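Local atomic coordinates of hypothetical protein Atu1540 (Agrobacterium tumefaciens str. C58, PDB entry 2HWJ), a protein that is of unknown function but belongs to a putative ParB-like nuclease family and may act on nucleic acids. Residues Leu48-Val56 / Leu65-Leu75. Residues are numbered along the deposited sequence; the frame is centred on the assembly and turned at random.
Sequences LGNHIVPVV and LIDHHHLVLAL
V55 and L65 face each other as an antiparallel non-hydrogen-bonded pair, CA to CA 4.7 Å, and one residue further on the amide of I66 gives its hydrogen to the carbonyl of P54 (N to O 3.2 Å, N-H...O angle 152°). Beyond this bond the chain of 65-75 leaves the strand pairing, turns through D67 and H68, and enters its helix with H68 at the N-cap position. The CA of V53 and that of H68 are already 6.9 Å apart, so from here on side chains bridge the gap. V53 divides its two methyls: CG1 meets CD1 of L65, brought across by a CG anti to the backbone N (chi1 177°), the two side chains crossing at about a right angle, while CG2 lies 4.0 Å from CG2 of V72 and also touches CB of H68. P54 sits over the turn. Its CG packs on CB of D67, and its CD reaches the rim of the H68 imidazole near the ring plane, 3.6 Å from CD2. Further along the strand, CG2 of V56 rests against CG1 of I66, 3.9 Å away. At the other end the helix closes on H51, whose ring takes CD2 of L71 over one face in a CH-pi contact, 4.0 Å from the ring centroid; CD2 of L75 lies obliquely to the same ring. Strands 52-57 and 63-65 form a beta hairpin in the mixed sheet, with 63-65 outermost within the chain and 52-57 parallel to 82-90; its second strand leads through the turn into helix 69-77. This helix meets the strand through V72 and the loop before it through L71 and L75, while H70, L73 and A74 touch helix 26-37; the second subunit adds R8 beside H51 and Y5 beside L71.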
ATOM      1  N   LEU A  48       9.098  28.560  10.283  1.00 73.08           N
ATOM      2  CA  LEU A  48       7.664  28.309  10.091  1.00 70.50           C
ATOM      3  C   LEU A  48       7.208  29.310   9.059  1.00 69.60           C
ATOM      4  O   LEU A  48       7.346  30.515   9.309  1.00 70.67           O
ATOM      5  CB  LEU A  48       6.924  28.581  11.424  1.00 70.65           C
ATOM      6  CG  LEU A  48       7.219  27.773  12.724  1.00 69.84           C
ATOM      7  CD1 LEU A  48       8.718  27.533  13.024  1.00 67.64           C
ATOM      8  CD2 LEU A  48       6.533  28.412  13.921  1.00 69.15           C
ATOM      9  N   GLY A  49       6.670  28.930   7.901  1.00 67.89           N
ATOM     10  CA  GLY A  49       6.349  27.619   7.415  1.00 65.62           C
ATOM     11  C   GLY A  49       6.840  27.569   5.965  1.00 64.74           C
ATOM     12  O   GLY A  49       6.089  27.788   4.995  1.00 63.49           O
ATOM     13  N   ASN A  50       8.133  27.279   5.839  1.00 63.81           N
ATOM     14  CA  ASN A  50       8.695  26.907   4.596  1.00 63.85           C
ATOM     15  C   ASN A  50       8.466  25.465   4.323  1.00 63.29           C
ATOM     16  O   ASN A  50       8.034  24.709   5.179  1.00 62.48           O
ATOM     17  CB  ASN A  50      10.186  27.098   4.613  1.00 64.71           C
ATOM     18  CG  ASN A  50      10.578  28.367   5.219  1.00 65.83           C
ATOM     19  OD1 ASN A  50      11.687  28.501   5.752  1.00 67.02           O
ATOM     20  ND2 ASN A  50       9.676  29.335   5.166  1.00 68.96           N
ATOM     21  N   HIS A  51       8.834  25.106   3.107  1.00 63.33           N
ATOM     22  CA  HIS A  51       8.669  23.773   2.600  1.00 64.71           C
ATOM     23  C   HIS A  51       9.696  22.919   3.251  1.00 63.61           C
ATOM     24  O   HIS A  51      10.799  23.383   3.576  1.00 64.47           O
ATOM     25  CB  HIS A  51       8.848  23.746   1.080  1.00 64.97           C
ATOM     26  CG  HIS A  51       8.061  24.807   0.400  1.00 70.45           C
ATOM     27  ND1 HIS A  51       8.601  26.047   0.090  1.00 73.64           N
ATOM     28  CD2 HIS A  51       6.736  24.878   0.093  1.00 72.12           C
ATOM     29  CE1 HIS A  51       7.659  26.800  -0.461  1.00 72.47           C
ATOM     30  NE2 HIS A  51       6.517  26.124  -0.448  1.00 73.38           N
ATOM     31  N   ILE A  52       9.281  21.676   3.448  1.00 62.05           N
ATOM     32  CA  ILE A  52      10.093  20.608   3.962  1.00 59.88           C
ATOM     33  C   ILE A  52      10.031  19.599   2.885  1.00 57.31           C
ATOM     34  O   ILE A  52       8.973  19.300   2.400  1.00 58.31           O
ATOM     35  CB  ILE A  52       9.410  19.899   5.157  1.00 58.18           C
ATOM     36  CG1 ILE A  52       8.410  20.842   5.746  1.00 59.46           C
ATOM     37  CG2 ILE A  52      10.465  19.377   6.151  1.00 56.09           C
ATOM     38  CD1 ILE A  52       8.033  20.553   7.317  1.00 63.13           C
ATOM     39  N   VAL A  53      11.115  18.918   2.672  1.00 55.12           N
ATOM     40  CA  VAL A  53      11.194  18.038   1.577  1.00 54.31           C
ATOM     41  C   VAL A  53      11.750  16.750   2.142  1.00 54.62           C
ATOM     42  O   VAL A  53      12.601  16.788   3.008  1.00 55.63           O
ATOM     43  CB  VAL A  53      12.043  18.842   0.607  1.00 54.27           C
ATOM     44  CG1 VAL A  53      13.360  18.250   0.229  1.00 51.76           C
ATOM     45  CG2 VAL A  53      11.147  19.444  -0.481  1.00 53.11           C
ATOM     46  N   PRO A  54      11.184  15.603   1.773  1.00 54.40           N
ATOM     47  CA  PRO A  54      11.671  14.333   2.382  1.00 53.37           C
ATOM     48  C   PRO A  54      12.937  13.864   1.708  1.00 54.12           C
ATOM     49  O   PRO A  54      13.152  14.086   0.534  1.00 57.00           O
ATOM     50  CB  PRO A  54      10.560  13.357   2.031  1.00 51.32           C
ATOM     51  CG  PRO A  54      10.062  13.762   0.793  1.00 50.61           C
ATOM     52  CD  PRO A  54      10.112  15.335   0.803  1.00 53.96           C
ATOM     53  N   VAL A  55      13.750  13.121   2.392  1.00 54.98           N
ATOM     54  CA  VAL A  55      15.116  12.854   1.917  1.00 54.72           C
ATOM     55  C   VAL A  55      15.602  11.521   2.516  1.00 55.42           C
ATOM     56  O   VAL A  55      15.035  11.027   3.471  1.00 55.75           O
ATOM     57  CB  VAL A  55      15.915  13.997   2.502  1.00 55.93           C
ATOM     58  CG1 VAL A  55      17.144  13.531   3.300  1.00 56.97           C
ATOM     59  CG2 VAL A  55      16.068  15.169   1.530  1.00 51.52           C
ATOM     60  N   VAL A  56      16.631  10.910   1.962  1.00 55.59           N
ATOM     61  CA  VAL A  56      17.100   9.619   2.440  1.00 54.51           C
ATOM     62  C   VAL A  56      18.566   9.803   2.644  1.00 53.65           C
ATOM     63  O   VAL A  56      19.207  10.452   1.884  1.00 55.34           O
ATOM     64  CB  VAL A  56      16.804   8.551   1.319  1.00 55.38           C
ATOM     65  CG1 VAL A  56      17.826   7.461   1.265  1.00 56.28           C
ATOM     66  CG2 VAL A  56      15.489   7.916   1.535  1.00 53.31           C
ATOM     67  N   LEU A  65      17.130  13.450  -2.547  1.00 55.43           N
ATOM     68  CA  LEU A  65      15.780  14.070  -2.564  1.00 57.80           C
ATOM     69  C   LEU A  65      14.822  13.032  -3.073  1.00 60.17           C
ATOM     70  O   LEU A  65      15.075  12.415  -4.103  1.00 60.19           O
ATOM     71  CB  LEU A  65      15.751  15.205  -3.599  1.00 56.13           C
ATOM     72  CG  LEU A  65      14.402  15.875  -3.766  1.00 57.17           C
ATOM     73  CD1 LEU A  65      13.888  16.479  -2.434  1.00 53.74           C
ATOM     74  CD2 LEU A  65      14.412  16.944  -4.861  1.00 57.61           C
ATOM     75  N   ILE A  66      13.694  12.865  -2.403  1.00 63.65           N
ATOM     76  CA  ILE A  66      12.789  11.731  -2.714  1.00 66.50           C
ATOM     77  C   ILE A  66      11.493  12.201  -3.376  1.00 68.96           C
ATOM     78  O   ILE A  66      10.808  11.472  -4.093  1.00 72.07           O
ATOM     79  CB  ILE A  66      12.547  10.894  -1.411  1.00 66.46           C
ATOM     80  CG1 ILE A  66      13.645   9.894  -1.337  1.00 65.92           C
ATOM     81  CG2 ILE A  66      11.273  10.138  -1.396  1.00 66.68           C
ATOM     82  CD1 ILE A  66      14.083   9.619  -2.692  1.00 62.14           C
ATOM     83  N   ASP A  67      11.141  13.444  -3.175  1.00 69.23           N
ATOM     84  CA  ASP A  67       9.960  13.892  -3.839  1.00 69.42           C
ATOM     85  C   ASP A  67      10.138  15.340  -4.142  1.00 67.35           C
ATOM     86  O   ASP A  67      11.098  15.951  -3.634  1.00 68.43           O
ATOM     87  CB  ASP A  67       8.776  13.742  -2.873  1.00 71.11           C
ATOM     88  CG  ASP A  67       7.508  13.471  -3.603  1.00 74.83           C
ATOM     89  OD1 ASP A  67       7.585  13.383  -4.865  1.00 78.54           O
ATOM     90  OD2 ASP A  67       6.455  13.348  -2.931  1.00 81.50           O
ATOM     91  N   HIS A  68       9.200  15.934  -4.863  1.00 62.38           N
ATOM     92  CA  HIS A  68       9.241  17.383  -4.978  1.00 60.13           C
ATOM     93  C   HIS A  68      10.415  17.916  -5.758  1.00 57.50           C
ATOM     94  O   HIS A  68      10.916  18.985  -5.459  1.00 58.26           O
ATOM     95  CB  HIS A  68       9.162  18.080  -3.627  1.00 57.92           C
ATOM     96  CG  HIS A  68       8.040  17.572  -2.789  1.00 63.08           C
ATOM     97  ND1 HIS A  68       6.723  17.908  -3.029  1.00 64.02           N
ATOM     98  CD2 HIS A  68       8.025  16.703  -1.747  1.00 62.18           C
ATOM     99  CE1 HIS A  68       5.949  17.278  -2.166  1.00 60.59           C
ATOM    100  NE2 HIS A  68       6.713  16.539  -1.389  1.00 59.74           N
ATOM    101  N   HIS A  69      10.881  17.193  -6.746  1.00 56.36           N
ATOM    102  CA  HIS A  69      11.876  17.835  -7.679  1.00 56.23           C
ATOM    103  C   HIS A  69      11.419  19.167  -8.348  1.00 55.51           C
ATOM    104  O   HIS A  69      12.216  20.072  -8.533  1.00 55.25           O
ATOM    105  CB  HIS A  69      12.386  16.832  -8.688  1.00 54.08           C
ATOM    106  CG  HIS A  69      13.129  15.692  -8.053  1.00 59.62           C
ATOM    107  ND1 HIS A  69      14.463  15.431  -8.295  1.00 60.61           N
ATOM    108  CD2 HIS A  69      12.726  14.752  -7.164  1.00 59.99           C
ATOM    109  CE1 HIS A  69      14.844  14.374  -7.594  1.00 58.42           C
ATOM    110  NE2 HIS A  69      13.811  13.951  -6.894  1.00 60.63           N
ATOM    111  N   HIS A  70      10.147  19.283  -8.698  1.00 54.93           N
ATOM    112  CA  HIS A  70       9.725  20.431  -9.443  1.00 55.26           C
ATOM    113  C   HIS A  70       9.963  21.600  -8.522  1.00 54.73           C
ATOM    114  O   HIS A  70      10.608  22.567  -8.851  1.00 55.64           O
ATOM    115  CB  HIS A  70       8.254  20.254  -9.826  1.00 55.66           C
ATOM    116  CG  HIS A  70       8.035  19.178 -10.852  1.00 60.39           C
ATOM    117  ND1 HIS A  70       8.119  19.411 -12.214  1.00 66.13           N
ATOM    118  CD2 HIS A  70       7.833  17.846 -10.722  1.00 65.72           C
ATOM    119  CE1 HIS A  70       7.940  18.282 -12.876  1.00 63.85           C
ATOM    120  NE2 HIS A  70       7.776  17.315 -11.997  1.00 65.14           N
ATOM    121  N   LEU A  71       9.568  21.431  -7.284  1.00 55.55           N
ATOM    122  CA  LEU A  71       9.567  22.505  -6.325  1.00 53.63           C
ATOM    123  C   LEU A  71      10.974  22.823  -6.033  1.00 53.04           C
ATOM    124  O   LEU A  71      11.346  24.009  -6.019  1.00 54.17           O
ATOM    125  CB  LEU A  71       8.874  22.066  -5.062  1.00 52.97           C
ATOM    126  CG  LEU A  71       9.048  23.180  -4.046  1.00 54.74           C
ATOM    127  CD1 LEU A  71       8.351  24.433  -4.546  1.00 55.64           C
ATOM    128  CD2 LEU A  71       8.606  22.811  -2.642  1.00 55.26           C
ATOM    129  N   VAL A  72      11.796  21.803  -5.844  1.00 51.46           N
ATOM    130  CA  VAL A  72      13.189  22.136  -5.554  1.00 51.68           C
ATOM    131  C   VAL A  72      13.942  22.842  -6.707  1.00 52.92           C
ATOM    132  O   VAL A  72      14.690  23.832  -6.462  1.00 54.09           O
ATOM    133  CB  VAL A  72      13.994  20.957  -4.947  1.00 52.52           C
ATOM    134  CG1 VAL A  72      15.415  21.336  -4.757  1.00 48.51           C
ATOM    135  CG2 VAL A  72      13.411  20.536  -3.575  1.00 47.79           C
ATOM    136  N   LEU A  73      13.728  22.425  -7.956  1.00 52.29           N
ATOM    137  CA  LEU A  73      14.329  23.195  -9.043  1.00 51.65           C
ATOM    138  C   LEU A  73      13.740  24.620  -9.068  1.00 52.87           C
ATOM    139  O   LEU A  73      14.463  25.603  -9.301  1.00 51.52           O
ATOM    140  CB  LEU A  73      14.145  22.477 -10.344  1.00 51.62           C
ATOM    141  CG  LEU A  73      14.731  22.983 -11.666  1.00 52.96           C
ATOM    142  CD1 LEU A  73      16.253  23.162 -11.584  1.00 51.00           C
ATOM    143  CD2 LEU A  73      14.339  22.054 -12.814  1.00 49.27           C
ATOM    144  N   ALA A  74      12.437  24.734  -8.804  1.00 53.52           N
ATOM    145  CA  ALA A  74      11.825  26.057  -8.851  1.00 55.09           C
ATOM    146  C   ALA A  74      12.601  26.951  -7.873  1.00 56.20           C
ATOM    147  O   ALA A  74      12.997  28.099  -8.216  1.00 55.95           O
ATOM    148  CB  ALA A  74      10.362  26.019  -8.470  1.00 54.07           C
ATOM    149  N   LEU A  75      12.842  26.422  -6.664  1.00 56.87           N
ATOM    150  CA  LEU A  75      13.391  27.262  -5.592  1.00 56.95           C
ATOM    151  C   LEU A  75      14.846  27.558  -5.956  1.00 56.84           C
ATOM    152  O   LEU A  75      15.348  28.674  -5.801  1.00 57.16           O
ATOM    153  CB  LEU A  75      13.305  26.554  -4.246  1.00 56.93           C
ATOM    154  CG  LEU A  75      12.232  26.691  -3.162  1.00 56.06           C
ATOM    155  CD1 LEU A  75      11.000  27.320  -3.557  1.00 58.39           C
ATOM    156  CD2 LEU A  75      11.911  25.345  -2.558  1.00 55.74           C
TER